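Local coordinates for chitin deacetylase 1 (Bombyx mori, PDB 5ZNT), which removes the N-acetyl groups from N-acetylglucosamine residues of chitin with the help of zinc, releasing acetate and leaving chitosan, at residues Q157-E162 / R204-W209; L31-V36 / Q260-L265; N214-R219 / L265-H270. All blocks are in the same frame, centred on the assembly; numbering follows the deposited sequence.

Interaction 1: residues Q157-E162 / R204-W209; sequences QFTMME and RSHAVW
Phe158, Met161 and Glu162 on one side of helix 154-163 pack against His206, Ala207 and Val208, in the loop that runs into strand 209-214. The contact thus fastens a helix of the CE4 polysaccharide deacetylase domain to the entry of a strand in the mixed sheet.

The tight half is apolar and aromatic. Phe158 CB sits over the centre of the imidazole of His206 in a CH-pi contact, 3.5 Å from the ring centroid. The two rings themselves meet only obliquely. Val208 wedges in beside them: Val208 CB lies 4.1 Å from Phe158 CD2, at the edge of the ring. The valine's CG1 lies anti to its backbone N (chi1 -178°), which directs this methyl to Met161, whose bent chain brings CE to 3.8 Å from Val208 CG1. His206 NE2 is hydrogen-bonded to Asn155 OD1, from the start of the same helix, which helps fix the turn of the ring.

The other half is polar and wetter. Water 1 donates to Thr159 OG1, which also bonds to the carbonyl of Asn155, and accepts a weak bond from Arg204 NH2. Water 2 lies in the imidazole plane and joins His206 ND1 to Glu162 OE1, donating to the carboxylate at 2.6 Å. Glu162, on the solvent side, reaches this place on an extended chain, with CG anti to the backbone N (chi1 -176°). Its carboxylate also grips the loop where Ala207 centres an inverse gamma turn: Ala207 N donates to Glu162 OE1 at 3.0 Å in a nearly straight bond (175°), arriving from above the carboxylate plane.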
ATOM      1  N   GLN A 157     -10.127 -14.441   0.766  1.00 25.80           N
ATOM      2  CA  GLN A 157      -9.005 -13.600   0.346  1.00 20.17           C
ATOM      3  C   GLN A 157      -7.722 -14.042   1.024  1.00 26.03           C
ATOM      4  O   GLN A 157      -6.679 -14.197   0.379  1.00 21.85           O
ATOM      5  CB  GLN A 157      -9.284 -12.128   0.652  1.00 22.59           C
ATOM      6  CG  GLN A 157      -8.040 -11.224   0.389  1.00 21.94           C
ATOM      7  CD  GLN A 157      -8.263  -9.763   0.740  1.00 25.38           C
ATOM      8  OE1 GLN A 157      -9.358  -9.377   1.146  1.00 24.78           O
ATOM      9  NE2 GLN A 157      -7.212  -8.938   0.585  1.00 22.15           N
ATOM     10  N   PHE A 158      -7.793 -14.296   2.337  1.00 25.01           N
ATOM     11  CA  PHE A 158      -6.585 -14.593   3.088  1.00 21.74           C
ATOM     12  C   PHE A 158      -6.143 -16.032   2.903  1.00 23.28           C
ATOM     13  O   PHE A 158      -4.937 -16.295   2.909  1.00 23.73           O
ATOM     14  CB  PHE A 158      -6.802 -14.226   4.566  1.00 28.17           C
ATOM     15  CG  PHE A 158      -6.876 -12.751   4.782  1.00 20.93           C
ATOM     16  CD1 PHE A 158      -8.029 -12.049   4.471  1.00 23.37           C
ATOM     17  CD2 PHE A 158      -5.752 -12.043   5.196  1.00 26.00           C
ATOM     18  CE1 PHE A 158      -8.088 -10.680   4.613  1.00 21.86           C
ATOM     19  CE2 PHE A 158      -5.799 -10.669   5.338  1.00 22.62           C
ATOM     20  CZ  PHE A 158      -6.967  -9.990   5.058  1.00 24.25           C
ATOM     21  N   THR A 159      -7.082 -16.971   2.707  1.00 21.73           N
ATOM     22  CA  THR A 159      -6.680 -18.308   2.280  1.00 27.65           C
ATOM     23  C   THR A 159      -5.882 -18.235   0.976  1.00 25.11           C
ATOM     24  O   THR A 159      -4.805 -18.827   0.856  1.00 21.55           O
ATOM     25  CB  THR A 159      -7.910 -19.208   2.113  1.00 32.95           C
ATOM     26  OG1 THR A 159      -8.622 -19.288   3.358  1.00 30.10           O
ATOM     27  CG2 THR A 159      -7.483 -20.620   1.675  1.00 32.79           C
ATOM     28  N   MET A 160      -6.390 -17.481  -0.000  1.00 25.46           N
ATOM     29  CA  MET A 160      -5.636 -17.294  -1.238  1.00 25.41           C
ATOM     30  C   MET A 160      -4.249 -16.737  -0.945  1.00 20.79           C
ATOM     31  O   MET A 160      -3.240 -17.248  -1.444  1.00 24.67           O
ATOM     32  CB  MET A 160      -6.401 -16.366  -2.191  1.00 17.99           C
ATOM     33  CG  MET A 160      -5.662 -16.075  -3.518  1.00 20.51           C
ATOM     34  SD  MET A 160      -4.408 -14.771  -3.387  1.00 22.24           S
ATOM     35  CE  MET A 160      -5.410 -13.306  -3.155  1.00 18.44           C
ATOM     36  N   MET A 161      -4.175 -15.680  -0.142  1.00 23.96           N
ATOM     37  CA  MET A 161      -2.887 -15.005   0.021  1.00 22.70           C
ATOM     38  C   MET A 161      -1.872 -15.918   0.680  1.00 23.26           C
ATOM     39  O   MET A 161      -0.679 -15.878   0.345  1.00 23.21           O
ATOM     40  CB  MET A 161      -3.072 -13.718   0.823  1.00 22.59           C
ATOM     41  CG  MET A 161      -3.862 -12.674   0.038  1.00 20.05           C
ATOM     42  SD  MET A 161      -4.051 -11.130   0.922  1.00 23.09           S
ATOM     43  CE  MET A 161      -2.340 -10.630   1.088  1.00 19.25           C
ATOM     44  N   GLU A 162      -2.321 -16.769   1.601  1.00 24.67           N
ATOM     45  CA  GLU A 162      -1.381 -17.707   2.204  1.00 24.85           C
ATOM     46  C   GLU A 162      -0.937 -18.755   1.188  1.00 22.74           C
ATOM     47  O   GLU A 162       0.258 -19.037   1.065  1.00 25.98           O
ATOM     48  CB  GLU A 162      -1.988 -18.367   3.446  1.00 26.58           C
ATOM     49  CG  GLU A 162      -0.981 -19.279   4.139  1.00 35.68           C
ATOM     50  CD  GLU A 162      -1.417 -19.774   5.521  1.00 36.15           C
ATOM     51  OE1 GLU A 162      -2.425 -19.277   6.084  1.00 28.77           O
ATOM     52  OE2 GLU A 162      -0.729 -20.679   6.036  1.00 35.75           O
ATOM     53  N   ARG A 204     -10.647 -16.909  10.623  1.00 30.99           N
ATOM     54  CA  ARG A 204      -9.728 -17.976  10.970  1.00 31.85           C
ATOM     55  C   ARG A 204      -8.291 -17.453  10.991  1.00 30.57           C
ATOM     56  O   ARG A 204      -8.019 -16.287  10.683  1.00 30.14           O
ATOM     57  CB  ARG A 204      -9.886 -19.147   9.999  1.00 37.17           C
ATOM     58  CG  ARG A 204     -11.299 -19.717   9.951  1.00 36.48           C
ATOM     59  CD  ARG A 204     -11.352 -21.060   9.224  1.00 49.81           C
ATOM     60  NE  ARG A 204     -10.985 -20.926   7.818  1.00 50.19           N
ATOM     61  CZ  ARG A 204     -11.844 -20.624   6.845  1.00 56.28           C
ATOM     62  NH1 ARG A 204     -13.129 -20.427   7.127  1.00 49.15           N
ATOM     63  NH2 ARG A 204     -11.414 -20.512   5.589  1.00 50.39           N
ATOM     64  N   SER A 205      -7.362 -18.331  11.362  1.00 28.84           N
ATOM     65  CA  SER A 205      -5.945 -18.001  11.391  1.00 33.75           C
ATOM     66  C   SER A 205      -5.373 -18.050   9.981  1.00 38.36           C
ATOM     67  O   SER A 205      -5.592 -19.019   9.246  1.00 31.92           O
ATOM     68  CB  SER A 205      -5.174 -18.969  12.292  1.00 32.53           C
ATOM     69  OG  SER A 205      -5.609 -18.843  13.629  1.00 45.11           O
ATOM     70  N   HIS A 206      -4.626 -17.011   9.620  1.00 30.62           N
ATOM     71  CA  HIS A 206      -3.988 -16.920   8.315  1.00 27.51           C
ATOM     72  C   HIS A 206      -2.593 -16.355   8.516  1.00 28.89           C
ATOM     73  O   HIS A 206      -2.423 -15.371   9.248  1.00 29.42           O
ATOM     74  CB  HIS A 206      -4.787 -16.025   7.359  1.00 27.03           C
ATOM     75  CG  HIS A 206      -6.200 -16.466   7.130  1.00 26.99           C
ATOM     76  ND1 HIS A 206      -6.535 -17.488   6.265  1.00 26.89           N
ATOM     77  CD2 HIS A 206      -7.370 -15.988   7.615  1.00 27.04           C
ATOM     78  CE1 HIS A 206      -7.848 -17.631   6.240  1.00 24.08           C
ATOM     79  NE2 HIS A 206      -8.379 -16.729   7.047  1.00 32.10           N
ATOM     80  N   ALA A 207      -1.604 -16.976   7.872  1.00 31.25           N
ATOM     81  CA  ALA A 207      -0.205 -16.555   7.977  1.00 28.85           C
ATOM     82  C   ALA A 207       0.078 -15.393   7.024  1.00 29.44           C
ATOM     83  O   ALA A 207       0.864 -15.498   6.081  1.00 29.05           O
ATOM     84  CB  ALA A 207       0.721 -17.731   7.694  1.00 27.81           C
ATOM     85  N   VAL A 208      -0.580 -14.265   7.300  1.00 21.90           N
ATOM     86  CA  VAL A 208      -0.546 -13.080   6.447  1.00 24.90           C
ATOM     87  C   VAL A 208      -0.455 -11.862   7.346  1.00 26.64           C
ATOM     88  O   VAL A 208      -1.152 -11.779   8.362  1.00 26.25           O
ATOM     89  CB  VAL A 208      -1.809 -12.966   5.558  1.00 28.22           C
ATOM     90  CG1 VAL A 208      -1.714 -11.738   4.645  1.00 25.70           C
ATOM     91  CG2 VAL A 208      -2.030 -14.259   4.728  1.00 25.48           C
ATOM     92  N   TRP A 209       0.360 -10.891   6.953  1.00 19.41           N
ATOM     93  CA  TRP A 209       0.397  -9.617   7.657  1.00 19.86           C
ATOM     94  C   TRP A 209      -0.745  -8.734   7.188  1.00 22.95           C
ATOM     95  O   TRP A 209      -1.142  -8.767   6.020  1.00 22.79           O
ATOM     96  CB  TRP A 209       1.724  -8.901   7.410  1.00 19.99           C
ATOM     97  CG  TRP A 209       2.890  -9.493   8.108  1.00 28.08           C
ATOM     98  CD1 TRP A 209       3.700 -10.509   7.663  1.00 28.69           C
ATOM     99  CD2 TRP A 209       3.404  -9.100   9.386  1.00 24.42           C
ATOM    100  NE1 TRP A 209       4.688 -10.764   8.588  1.00 30.09           N
ATOM    101  CE2 TRP A 209       4.524  -9.921   9.656  1.00 25.54           C
ATOM    102  CE3 TRP A 209       3.024  -8.135  10.327  1.00 28.77           C
ATOM    103  CZ2 TRP A 209       5.276  -9.807  10.832  1.00 30.48           C
ATOM    104  CZ3 TRP A 209       3.773  -8.017  11.498  1.00 34.87           C
ATOM    105  CH2 TRP A 209       4.890  -8.855  11.736  1.00 32.13           C
TER
HETATM  106  O   HOH W   1     -11.387 -19.721   2.819  1.00 34.49           O
HETATM  107  O   HOH W   2      -4.882 -19.436   5.324  1.00 31.88           O

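Interaction 2: residues L31-V36 / Q260-L265; sequences LPARDV and QNRAPL
Arg262 reaches across to the short 3-10 segment 33-35 and the residue after it, and makes the direct hydrogen bond of this contact. Its NH1 donates to Val36 O at 2.7 Å, with the oxygen almost in the guanidinium plane and an N-H...O angle of 160°. A second polar link runs through water 3, which donates to Arg34 O and accepts from Arg262 NH1. Ala33 O lies over one face of the guanidinium, 3.1 Å from Arg262 NH1 but too poorly angled to bond, and it already takes Val36 N within its own turn.

The remaining contacts are packing. Val36 CG1 rests 3.9 Å from Arg262 CB, the two side chains sliding past each other in opposite directions, while Ala33 CB touches Gln260 O.

Beyond the two segments, Arg262 NE bonds to Tyr258 O and the guanidinium makes a cation-pi contact with the Tyr258 ring. With an alanine here, Val36 O would probably lose its charged donor, and water 3 would be left tied to Arg34 O without its second anchor.

The contact joins two loops at the N-terminal ends of the neighbouring parallel strands 38-45 and 265-270 of the CE4 (beta/alpha) barrel, away from the zinc site.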
ATOM      1  N   LEU A  31       9.443  -1.099  22.549  1.00 42.28           N
ATOM      2  CA  LEU A  31      10.278   0.090  22.563  1.00 36.62           C
ATOM      3  C   LEU A  31       9.468   1.278  23.081  1.00 39.01           C
ATOM      4  O   LEU A  31       8.247   1.342  22.881  1.00 40.31           O
ATOM      5  CB  LEU A  31      10.817   0.391  21.162  1.00 38.93           C
ATOM      6  CG  LEU A  31      12.128  -0.264  20.706  1.00 40.99           C
ATOM      7  CD1 LEU A  31      12.014  -1.757  20.677  1.00 39.90           C
ATOM      8  CD2 LEU A  31      12.549   0.246  19.318  1.00 37.34           C
ATOM      9  N   PRO A  32      10.112   2.213  23.785  1.00 38.89           N
ATOM     10  CA  PRO A  32       9.421   3.450  24.171  1.00 39.16           C
ATOM     11  C   PRO A  32       9.034   4.251  22.938  1.00 31.51           C
ATOM     12  O   PRO A  32       9.832   4.401  22.016  1.00 39.69           O
ATOM     13  CB  PRO A  32      10.474   4.209  24.995  1.00 36.39           C
ATOM     14  CG  PRO A  32      11.590   3.244  25.223  1.00 34.36           C
ATOM     15  CD  PRO A  32      11.542   2.246  24.141  1.00 38.30           C
ATOM     16  N   ALA A  33       7.825   4.825  22.962  1.00 31.91           N
ATOM     17  CA  ALA A  33       7.348   5.615  21.827  1.00 33.79           C
ATOM     18  C   ALA A  33       8.347   6.699  21.426  1.00 40.36           C
ATOM     19  O   ALA A  33       8.566   6.938  20.230  1.00 31.73           O
ATOM     20  CB  ALA A  33       5.985   6.232  22.156  1.00 29.29           C
ATOM     21  N   ARG A  34       8.983   7.357  22.405  1.00 35.12           N
ATOM     22  CA  ARG A  34       9.892   8.451  22.071  1.00 33.92           C
ATOM     23  C   ARG A  34      11.137   7.971  21.326  1.00 30.07           C
ATOM     24  O   ARG A  34      11.821   8.786  20.699  1.00 34.80           O
ATOM     25  CB  ARG A  34      10.293   9.221  23.342  1.00 43.66           C
ATOM     26  CG  ARG A  34      11.423   8.564  24.119  1.00 50.15           C
ATOM     27  CD  ARG A  34      11.574   9.133  25.533  1.00 60.63           C
ATOM     28  NE  ARG A  34      10.778   8.375  26.500  1.00 68.87           N
ATOM     29  CZ  ARG A  34      11.268   7.451  27.323  1.00 64.49           C
ATOM     30  NH1 ARG A  34      12.564   7.155  27.304  1.00 60.64           N
ATOM     31  NH2 ARG A  34      10.455   6.811  28.158  1.00 72.37           N
ATOM     32  N   ASP A  35      11.447   6.677  21.357  1.00 29.58           N
ATOM     33  CA  ASP A  35      12.594   6.157  20.618  1.00 31.83           C
ATOM     34  C   ASP A  35      12.212   5.478  19.305  1.00 31.29           C
ATOM     35  O   ASP A  35      13.096   4.985  18.600  1.00 34.12           O
ATOM     36  CB  ASP A  35      13.385   5.171  21.481  1.00 35.14           C
ATOM     37  CG  ASP A  35      14.020   5.838  22.700  1.00 43.81           C
ATOM     38  OD1 ASP A  35      14.525   6.976  22.575  1.00 45.34           O
ATOM     39  OD2 ASP A  35      14.000   5.218  23.779  1.00 49.54           O
ATOM     40  N   VAL A  36      10.933   5.452  18.959  1.00 31.38           N
ATOM     41  CA  VAL A  36      10.435   4.776  17.756  1.00 30.38           C
ATOM     42  C   VAL A  36      10.437   5.752  16.581  1.00 23.69           C
ATOM     43  O   VAL A  36       9.840   6.828  16.683  1.00 28.29           O
ATOM     44  CB  VAL A  36       9.025   4.203  18.010  1.00 28.13           C
ATOM     45  CG1 VAL A  36       8.373   3.673  16.714  1.00 25.87           C
ATOM     46  CG2 VAL A  36       9.081   3.106  19.096  1.00 32.28           C
ATOM     47  N   GLN A 260       1.348   9.703  20.207  1.00 28.38           N
ATOM     48  CA  GLN A 260       0.818   8.570  20.971  1.00 26.23           C
ATOM     49  C   GLN A 260       1.741   7.365  20.865  1.00 30.90           C
ATOM     50  O   GLN A 260       2.819   7.353  21.464  1.00 30.37           O
ATOM     51  CB  GLN A 260      -0.606   8.219  20.520  1.00 26.40           C
ATOM     52  CG  GLN A 260      -1.589   9.369  20.769  1.00 25.33           C
ATOM     53  CD  GLN A 260      -3.039   9.036  20.486  1.00 37.80           C
ATOM     54  OE1 GLN A 260      -3.717   8.401  21.306  1.00 35.51           O
ATOM     55  NE2 GLN A 260      -3.545   9.496  19.335  1.00 32.87           N
ATOM     56  N   ASN A 261       1.349   6.337  20.111  1.00 24.33           N
ATOM     57  CA  ASN A 261       2.142   5.119  20.034  1.00 26.26           C
ATOM     58  C   ASN A 261       3.020   5.049  18.783  1.00 23.85           C
ATOM     59  O   ASN A 261       3.626   4.002  18.523  1.00 25.38           O
ATOM     60  CB  ASN A 261       1.224   3.895  20.102  1.00 26.50           C
ATOM     61  CG  ASN A 261       0.250   3.837  18.940  1.00 26.74           C
ATOM     62  OD1 ASN A 261       0.099   4.812  18.198  1.00 27.79           O
ATOM     63  ND2 ASN A 261      -0.437   2.707  18.790  1.00 25.68           N
ATOM     64  N   ARG A 262       3.105   6.128  18.015  1.00 24.53           N
ATOM     65  CA  ARG A 262       3.899   6.166  16.775  1.00 27.90           C
ATOM     66  C   ARG A 262       3.555   5.021  15.818  1.00 21.76           C
ATOM     67  O   ARG A 262       4.426   4.497  15.117  1.00 24.38           O
ATOM     68  CB  ARG A 262       5.396   6.170  17.075  1.00 25.07           C
ATOM     69  CG  ARG A 262       5.778   7.350  17.949  1.00 28.63           C
ATOM     70  CD  ARG A 262       6.980   8.054  17.441  1.00 27.86           C
ATOM     71  NE  ARG A 262       7.170   9.303  18.168  1.00 32.28           N
ATOM     72  CZ  ARG A 262       8.361   9.779  18.508  1.00 34.40           C
ATOM     73  NH1 ARG A 262       9.457   9.103  18.170  1.00 27.02           N
ATOM     74  NH2 ARG A 262       8.455  10.926  19.183  1.00 30.68           N
ATOM     75  N   ALA A 263       2.289   4.623  15.781  1.00 23.44           N
ATOM     76  CA  ALA A 263       1.871   3.652  14.780  1.00 25.60           C
ATOM     77  C   ALA A 263       2.147   4.226  13.391  1.00 18.59           C
ATOM     78  O   ALA A 263       1.961   5.428  13.172  1.00 22.39           O
ATOM     79  CB  ALA A 263       0.383   3.326  14.931  1.00 22.20           C
ATOM     80  N   PRO A 264       2.623   3.415  12.452  1.00 22.98           N
ATOM     81  CA  PRO A 264       2.810   3.908  11.082  1.00 20.23           C
ATOM     82  C   PRO A 264       1.578   4.662  10.601  1.00 19.69           C
ATOM     83  O   PRO A 264       0.436   4.255  10.840  1.00 24.56           O
ATOM     84  CB  PRO A 264       3.063   2.629  10.275  1.00 18.81           C
ATOM     85  CG  PRO A 264       3.740   1.692  11.282  1.00 18.43           C
ATOM     86  CD  PRO A 264       3.040   2.010  12.624  1.00 19.10           C
ATOM     87  N   LEU A 265       1.814   5.818  10.004  1.00 18.45           N
ATOM     88  CA  LEU A 265       0.745   6.658   9.481  1.00 21.05           C
ATOM     89  C   LEU A 265       0.579   6.380   7.984  1.00 24.91           C
ATOM     90  O   LEU A 265       1.519   6.564   7.206  1.00 20.41           O
ATOM     91  CB  LEU A 265       1.083   8.127   9.702  1.00 19.66           C
ATOM     92  CG  LEU A 265       0.240   9.182   8.979  1.00 20.39           C
ATOM     93  CD1 LEU A 265      -1.174   9.227   9.526  1.00 22.20           C
ATOM     94  CD2 LEU A 265       0.903  10.552   9.099  1.00 21.66           C
TER
HETATM   95  O   HOH W   3      11.847  11.018  19.092  1.00 44.97           O

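Interaction 3: residues N214-R219 / L265-H270; sequences NELDRR and LGLYFH
Leu216 points its two methyls at strand 265-270, a parallel strand of the CE4 deacetylase barrel, from the loop that follows strand 209-214. With CG anti to its carbonyl carbon, the two branches reach the strand at successive residues. CD1 rests 3.8 Å from Gly266 O and a little farther from Leu265 CD1. Leu216 CD2 meets Leu267 CD2 at 3.9 Å, the two leucine side chains crossing at about a right angle. Phe249 and Asn253 of helix 243-258 also touch Leu216, placing it between helix and strand.

Asn214 and Tyr268 face each other across water. Asn214 OD1 is taken by Leu181 N, while its ND2 and its backbone N both donate to water 4, which lies 3.1 Å from Tyr268 OH and joins the two residues.

The ring of Tyr268 folds back along its own strand, with Gly266 C over the centre of one face, 3.7 Å above the plane; a side chain at the glycine would run into the tyrosine hydroxyl. Across the backbones, the buried carbonyls of both segments share one donor: water 5 gives hydrogen bonds to Asn214 O at 2.8 Å and Gly266 O at 2.9 Å.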
ATOM      1  N   ASN A 214      -5.579   2.567   9.180  1.00 22.43           N
ATOM      2  CA  ASN A 214      -6.211   3.404  10.194  1.00 25.06           C
ATOM      3  C   ASN A 214      -6.949   4.551   9.535  1.00 25.85           C
ATOM      4  O   ASN A 214      -6.377   5.277   8.720  1.00 24.48           O
ATOM      5  CB  ASN A 214      -5.166   3.973  11.156  1.00 18.18           C
ATOM      6  CG  ASN A 214      -4.581   2.932  12.062  1.00 23.15           C
ATOM      7  OD1 ASN A 214      -5.237   2.473  12.997  1.00 25.96           O
ATOM      8  ND2 ASN A 214      -3.328   2.554  11.805  1.00 22.62           N
ATOM      9  N   GLU A 215      -8.213   4.746   9.908  1.00 19.30           N
ATOM     10  CA  GLU A 215      -8.912   5.934   9.447  1.00 23.32           C
ATOM     11  C   GLU A 215      -8.225   7.181   9.983  1.00 26.72           C
ATOM     12  O   GLU A 215      -7.666   7.183  11.079  1.00 28.97           O
ATOM     13  CB  GLU A 215     -10.367   5.921   9.909  1.00 24.90           C
ATOM     14  CG  GLU A 215     -11.235   4.903   9.194  1.00 24.67           C
ATOM     15  CD  GLU A 215     -12.695   5.054   9.597  1.00 31.53           C
ATOM     16  OE1 GLU A 215     -12.954   5.446  10.760  1.00 27.78           O
ATOM     17  OE2 GLU A 215     -13.568   4.794   8.755  1.00 28.37           O
ATOM     18  N   LEU A 216      -8.257   8.242   9.194  1.00 23.31           N
ATOM     19  CA  LEU A 216      -7.733   9.520   9.628  1.00 23.83           C
ATOM     20  C   LEU A 216      -8.885  10.377  10.154  1.00 28.95           C
ATOM     21  O   LEU A 216     -10.042  10.189   9.773  1.00 23.05           O
ATOM     22  CB  LEU A 216      -7.004  10.231   8.483  1.00 25.03           C
ATOM     23  CG  LEU A 216      -5.510   9.897   8.236  1.00 29.73           C
ATOM     24  CD1 LEU A 216      -5.182   8.446   8.354  1.00 33.30           C
ATOM     25  CD2 LEU A 216      -5.081  10.406   6.858  1.00 32.29           C
ATOM     26  N   ASP A 217      -8.550  11.302  11.055  1.00 28.25           N
ATOM     27  CA  ASP A 217      -9.510  12.209  11.688  1.00 26.69           C
ATOM     28  C   ASP A 217      -9.686  13.418  10.780  1.00 27.10           C
ATOM     29  O   ASP A 217      -8.744  14.184  10.555  1.00 26.88           O
ATOM     30  CB  ASP A 217      -9.005  12.598  13.082  1.00 27.62           C
ATOM     31  CG  ASP A 217      -9.962  13.524  13.849  1.00 32.85           C
ATOM     32  OD1 ASP A 217     -11.015  13.941  13.325  1.00 30.76           O
ATOM     33  OD2 ASP A 217      -9.633  13.833  15.009  1.00 34.24           O
ATOM     34  N   ARG A 218     -10.877  13.575  10.221  1.00 26.62           N
ATOM     35  CA  ARG A 218     -11.100  14.648   9.263  1.00 30.17           C
ATOM     36  C   ARG A 218     -11.661  15.913   9.909  1.00 37.15           C
ATOM     37  O   ARG A 218     -11.994  16.861   9.190  1.00 34.83           O
ATOM     38  CB  ARG A 218     -12.062  14.171   8.186  1.00 31.32           C
ATOM     39  CG  ARG A 218     -13.396  13.913   8.819  1.00 39.88           C
ATOM     40  CD  ARG A 218     -14.491  13.942   7.843  1.00 49.94           C
ATOM     41  NE  ARG A 218     -14.648  12.637   7.236  1.00 44.56           N
ATOM     42  CZ  ARG A 218     -15.693  12.305   6.497  1.00 62.11           C
ATOM     43  NH1 ARG A 218     -16.664  13.202   6.305  1.00 61.81           N
ATOM     44  NH2 ARG A 218     -15.767  11.088   5.960  1.00 55.36           N
ATOM     45  N   ARG A 219     -11.804  15.942  11.235  1.00 37.89           N
ATOM     46  CA  ARG A 219     -12.429  17.087  11.889  1.00 38.30           C
ATOM     47  C   ARG A 219     -11.592  18.337  11.665  1.00 41.66           C
ATOM     48  O   ARG A 219     -10.395  18.353  11.968  1.00 41.64           O
ATOM     49  CB  ARG A 219     -12.601  16.814  13.383  1.00 41.86           C
ATOM     50  CG  ARG A 219     -13.794  15.927  13.713  1.00 40.18           C
ATOM     51  CD  ARG A 219     -13.823  15.634  15.203  1.00 41.92           C
ATOM     52  NE  ARG A 219     -12.523  15.166  15.674  1.00 42.25           N
ATOM     53  CZ  ARG A 219     -12.147  15.144  16.949  1.00 46.93           C
ATOM     54  NH1 ARG A 219     -12.974  15.571  17.898  1.00 49.34           N
ATOM     55  NH2 ARG A 219     -10.937  14.706  17.275  1.00 46.02           N
ATOM     56  N   LEU A 265       1.814   5.818  10.004  1.00 18.45           N
ATOM     57  CA  LEU A 265       0.745   6.658   9.481  1.00 21.05           C
ATOM     58  C   LEU A 265       0.579   6.380   7.984  1.00 24.91           C
ATOM     59  O   LEU A 265       1.519   6.564   7.206  1.00 20.41           O
ATOM     60  CB  LEU A 265       1.083   8.127   9.702  1.00 19.66           C
ATOM     61  CG  LEU A 265       0.240   9.182   8.979  1.00 20.39           C
ATOM     62  CD1 LEU A 265      -1.174   9.227   9.526  1.00 22.20           C
ATOM     63  CD2 LEU A 265       0.903  10.552   9.099  1.00 21.66           C
ATOM     64  N   GLY A 266      -0.620   5.957   7.574  1.00 22.37           N
ATOM     65  CA  GLY A 266      -0.873   5.634   6.179  1.00 20.43           C
ATOM     66  C   GLY A 266      -1.549   6.768   5.478  1.00 18.85           C
ATOM     67  O   GLY A 266      -2.650   7.188   5.849  1.00 20.47           O
ATOM     68  N   LEU A 267      -0.907   7.299   4.414  1.00 17.37           N
ATOM     69  CA  LEU A 267      -1.460   8.346   3.567  1.00 14.73           C
ATOM     70  C   LEU A 267      -1.749   7.733   2.193  1.00 18.27           C
ATOM     71  O   LEU A 267      -0.852   7.583   1.350  1.00 17.49           O
ATOM     72  CB  LEU A 267      -0.516   9.541   3.479  1.00 18.76           C
ATOM     73  CG  LEU A 267      -0.117  10.114   4.855  1.00 19.49           C
ATOM     74  CD1 LEU A 267       0.885  11.275   4.641  1.00 18.38           C
ATOM     75  CD2 LEU A 267      -1.372  10.597   5.607  1.00 15.70           C
ATOM     76  N   TYR A 268      -3.003   7.374   1.969  1.00 17.49           N
ATOM     77  CA  TYR A 268      -3.378   6.508   0.851  1.00 17.20           C
ATOM     78  C   TYR A 268      -4.046   7.350  -0.225  1.00 16.63           C
ATOM     79  O   TYR A 268      -5.162   7.832  -0.032  1.00 18.97           O
ATOM     80  CB  TYR A 268      -4.304   5.396   1.331  1.00 16.70           C
ATOM     81  CG  TYR A 268      -3.820   4.671   2.569  1.00 18.94           C
ATOM     82  CD1 TYR A 268      -2.566   4.075   2.599  1.00 16.25           C
ATOM     83  CD2 TYR A 268      -4.621   4.571   3.696  1.00 17.87           C
ATOM     84  CE1 TYR A 268      -2.131   3.363   3.704  1.00 20.26           C
ATOM     85  CE2 TYR A 268      -4.184   3.887   4.822  1.00 20.83           C
ATOM     86  CZ  TYR A 268      -2.943   3.287   4.819  1.00 22.21           C
ATOM     87  OH  TYR A 268      -2.517   2.592   5.934  1.00 20.57           O
ATOM     88  N   PHE A 269      -3.361   7.529  -1.358  1.00 16.94           N
ATOM     89  CA  PHE A 269      -3.800   8.453  -2.401  1.00 20.20           C
ATOM     90  C   PHE A 269      -4.247   7.752  -3.675  1.00 20.56           C
ATOM     91  O   PHE A 269      -3.860   6.615  -3.975  1.00 16.93           O
ATOM     92  CB  PHE A 269      -2.682   9.424  -2.799  1.00 19.41           C
ATOM     93  CG  PHE A 269      -2.290  10.392  -1.718  1.00 18.17           C
ATOM     94  CD1 PHE A 269      -2.999  11.564  -1.524  1.00 24.27           C
ATOM     95  CD2 PHE A 269      -1.191  10.136  -0.915  1.00 18.54           C
ATOM     96  CE1 PHE A 269      -2.614  12.475  -0.529  1.00 26.28           C
ATOM     97  CE2 PHE A 269      -0.805  11.024   0.091  1.00 20.73           C
ATOM     98  CZ  PHE A 269      -1.517  12.187   0.291  1.00 24.16           C
ATOM     99  N   HIS A 270      -5.039   8.490  -4.453  1.00 20.62           N
ATOM    100  CA  HIS A 270      -5.136   8.320  -5.900  1.00 22.93           C
ATOM    101  C   HIS A 270      -4.425   9.493  -6.540  1.00 21.69           C
ATOM    102  O   HIS A 270      -4.686  10.643  -6.175  1.00 23.31           O
ATOM    103  CB  HIS A 270      -6.583   8.283  -6.384  1.00 20.38           C
ATOM    104  CG  HIS A 270      -7.349   7.121  -5.853  1.00 26.14           C
ATOM    105  ND1 HIS A 270      -8.026   7.170  -4.655  1.00 26.19           N
ATOM    106  CD2 HIS A 270      -7.533   5.871  -6.344  1.00 20.04           C
ATOM    107  CE1 HIS A 270      -8.612   6.004  -4.438  1.00 24.07           C
ATOM    108  NE2 HIS A 270      -8.333   5.202  -5.449  1.00 19.30           N
TER
HETATM  109  O   HOH W   4      -2.822   3.220   8.935  1.00 24.13           O
HETATM  110  O   HOH W   5      -3.637   5.566   7.994  1.00 24.83           O

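How the interactions relate
Interactions 2 and 3 are neighbours, their centres about 17 Å apart: Leu265, the first residue of strand 265-270, closes segment 260-265 and opens segment 265-270, and the two contacts pack together where Pro264 O lies 4.2 Å from Asn214 ND2. Interaction 1 stands apart, its centre about 27 Å from that of interaction 2 and 25 Å from that of interaction 3, although strand 209-214 connects it to interaction 3 along the chain. The zinc site of Asp46, His101 and His105 is approached by interactions 1 and 3: the side chain of Met161 is about 11 Å from that of His101, and that of Tyr268 about 10 Å from the metal. Interaction 2 lies away from it.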